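Local coordinates for putative phenazine biosynthesis PhzC/PhzF protein (Clostridium difficile, PDB 4DUN) that belongs to the PhzF family and probably acts as an isomerase, at residues L174-T179 / F192-D197. Sequence-based numbering, arbitrary orientation.
Sequences LGIIIT and FCPELD
I176 and F192 form an antiparallel hydrogen-bonded pair at the open end of the β-hairpin made by strands 176-181 and 187-193, in a PhzF-family fold. Two backbone bonds define the pairing: I176 N donates to F192 O at 3.0 Å, nearly straight at 168° and in the carbonyl plane, while F192 N returns to I176 O at 2.9 Å, with the donor 21° out of the I176 carbonyl plane. The tight part lies on the sheet face carrying I176, I178 and F192. With CG of F192 anti to its carbonyl carbon (chi1 -56°), the ring leans along the hairpin toward I178, whose CD1 meets the ring edge in plane, 3.9 Å from F192 CE2. Y160 and Y164 also touch the phenylalanine. Further toward the open end, beyond the pair, P194 still points back at the hairpin; its ring crosses the I176 side chain at about a right angle, with L167 of helix 164-167 touching both. Packing thins at the ends. L174 is exposed and its CB points away from 192-197; its side chain lies about 4 Å from a bound molecule that probably came from the crystallisation liquor. The solvent-exposed 195-197 turn makes no contact with 174-179. At this looser end P194 CD comes within 3.9 Å of L174 O, whereas deeper in, I176 CG1 lies 4.1 Å from P194 CG.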
loop_
_atom_site.group_PDB
_atom_site.type_symbol
_atom_site.label_atom_id
_atom_site.label_comp_id
_atom_site.label_asym_id
_atom_site.label_seq_id
_atom_site.Cartn_x
_atom_site.Cartn_y
_atom_site.Cartn_z
ATOM N N LEU A 174 -14.488 -2.163 18.921
ATOM C CA LEU A 174 -13.297 -1.911 18.101
ATOM C C LEU A 174 -13.585 -2.240 16.631
ATOM O O LEU A 174 -13.386 -1.403 15.751
ATOM C CB LEU A 174 -12.069 -2.711 18.607
ATOM C CG LEU A 174 -10.782 -2.625 17.732
ATOM C CD1 LEU A 174 -10.186 -1.225 17.728
ATOM C CD2 LEU A 174 -9.727 -3.611 18.205
ATOM N N GLY A 175 -14.023 -3.463 16.396
ATOM C CA GLY A 175 -14.357 -3.962 15.072
ATOM C C GLY A 175 -15.756 -4.535 15.025
ATOM O O GLY A 175 -16.385 -4.769 16.063
ATOM N N ILE A 176 -16.247 -4.757 13.813
ATOM C CA ILE A 176 -17.575 -5.318 13.570
ATOM C C ILE A 176 -17.375 -6.657 12.885
ATOM O O ILE A 176 -16.814 -6.715 11.784
ATOM C CB ILE A 176 -18.486 -4.367 12.727
ATOM C CG1 ILE A 176 -18.508 -2.900 13.270
ATOM C CG2 ILE A 176 -19.890 -4.955 12.532
ATOM C CD1 ILE A 176 -19.010 -2.683 14.747
ATOM N N ILE A 177 -17.870 -7.717 13.529
ATOM C CA ILE A 177 -17.769 -9.077 13.026
ATOM C C ILE A 177 -19.140 -9.556 12.543
ATOM O O ILE A 177 -20.139 -9.389 13.255
ATOM C CB ILE A 177 -17.231 -10.033 14.144
ATOM C CG1 ILE A 177 -15.821 -9.631 14.659
ATOM C CG2 ILE A 177 -17.272 -11.524 13.709
ATOM C CD1 ILE A 177 -15.463 -10.312 15.974
ATOM N N ILE A 178 -19.178 -10.194 11.367
ATOM C CA ILE A 178 -20.371 -10.871 10.887
ATOM C C ILE A 178 -19.991 -12.356 10.821
ATOM O O ILE A 178 -18.863 -12.676 10.454
ATOM C CB ILE A 178 -20.970 -10.300 9.574
ATOM C CG1 ILE A 178 -19.964 -10.380 8.399
ATOM C CG2 ILE A 178 -21.519 -8.879 9.787
ATOM C CD1 ILE A 178 -20.568 -10.030 7.007
ATOM N N THR A 179 -20.866 -13.256 11.277
ATOM C CA THR A 179 -20.501 -14.678 11.314
ATOM C C THR A 179 -21.705 -15.554 10.979
ATOM O O THR A 179 -22.840 -15.130 11.171
ATOM C CB THR A 179 -19.895 -15.036 12.714
ATOM O OG1 THR A 179 -19.362 -16.357 12.687
ATOM C CG2 THR A 179 -20.913 -14.931 13.854
ATOM N N PHE A 192 -14.645 -6.122 10.001
ATOM C CA PHE A 192 -14.575 -4.762 9.468
ATOM C C PHE A 192 -13.968 -3.792 10.480
ATOM O O PHE A 192 -14.350 -3.786 11.662
ATOM C CB PHE A 192 -15.979 -4.282 9.021
ATOM C CG PHE A 192 -16.592 -5.238 8.013
ATOM C CD1 PHE A 192 -16.166 -5.247 6.688
ATOM C CD2 PHE A 192 -17.558 -6.161 8.403
ATOM C CE1 PHE A 192 -16.691 -6.167 5.769
ATOM C CE2 PHE A 192 -18.076 -7.084 7.487
ATOM C CZ PHE A 192 -17.644 -7.070 6.171
ATOM N N CYS A 193 -13.019 -2.962 9.987
ATOM C CA CYS A 193 -12.287 -1.943 10.740
ATOM C C CYS A 193 -12.800 -0.569 10.297
ATOM O O CYS A 193 -12.294 -0.011 9.307
ATOM C CB CYS A 193 -10.784 -2.091 10.519
ATOM S SG CYS A 193 -10.180 -3.788 10.685
ATOM N N PRO A 194 -13.840 -0.037 10.989
ATOM C CA PRO A 194 -14.478 1.204 10.524
ATOM C C PRO A 194 -13.562 2.430 10.474
ATOM O O PRO A 194 -13.671 3.207 9.522
ATOM C CB PRO A 194 -15.630 1.398 11.520
ATOM C CG PRO A 194 -15.932 -0.010 12.009
ATOM C CD PRO A 194 -14.568 -0.596 12.152
ATOM N N GLU A 195 -12.645 2.580 11.443
ATOM C CA GLU A 195 -11.759 3.744 11.464
ATOM C C GLU A 195 -10.648 3.613 10.420
ATOM O O GLU A 195 -10.125 4.630 9.969
ATOM C CB GLU A 195 -11.185 3.999 12.866
ATOM C CG GLU A 195 -12.198 4.598 13.829
ATOM C CD GLU A 195 -12.697 6.002 13.519
ATOM O OE1 GLU A 195 -11.928 6.809 12.944
ATOM O OE2 GLU A 195 -13.861 6.299 13.875
ATOM N N LEU A 196 -10.324 2.375 10.011
ATOM C CA LEU A 196 -9.332 2.128 8.972
ATOM C C LEU A 196 -9.989 2.134 7.573
ATOM O O LEU A 196 -9.266 2.082 6.573
ATOM C CB LEU A 196 -8.598 0.790 9.226
ATOM C CG LEU A 196 -7.666 0.721 10.456
ATOM C CD1 LEU A 196 -7.200 -0.705 10.708
ATOM C CD2 LEU A 196 -6.443 1.634 10.291
ATOM N N ASP A 197 -11.354 2.202 7.501
ATOM C CA ASP A 197 -12.142 2.152 6.247
ATOM C C ASP A 197 -11.768 0.877 5.442
ATOM O O ASP A 197 -11.611 0.915 4.219
ATOM C CB ASP A 197 -11.925 3.420 5.392
ATOM C CG ASP A 197 -12.846 4.585 5.688
ATOM O OD1 ASP A 197 -14.079 4.410 5.580
ATOM O OD2 ASP A 197 -12.330 5.701 5.940
#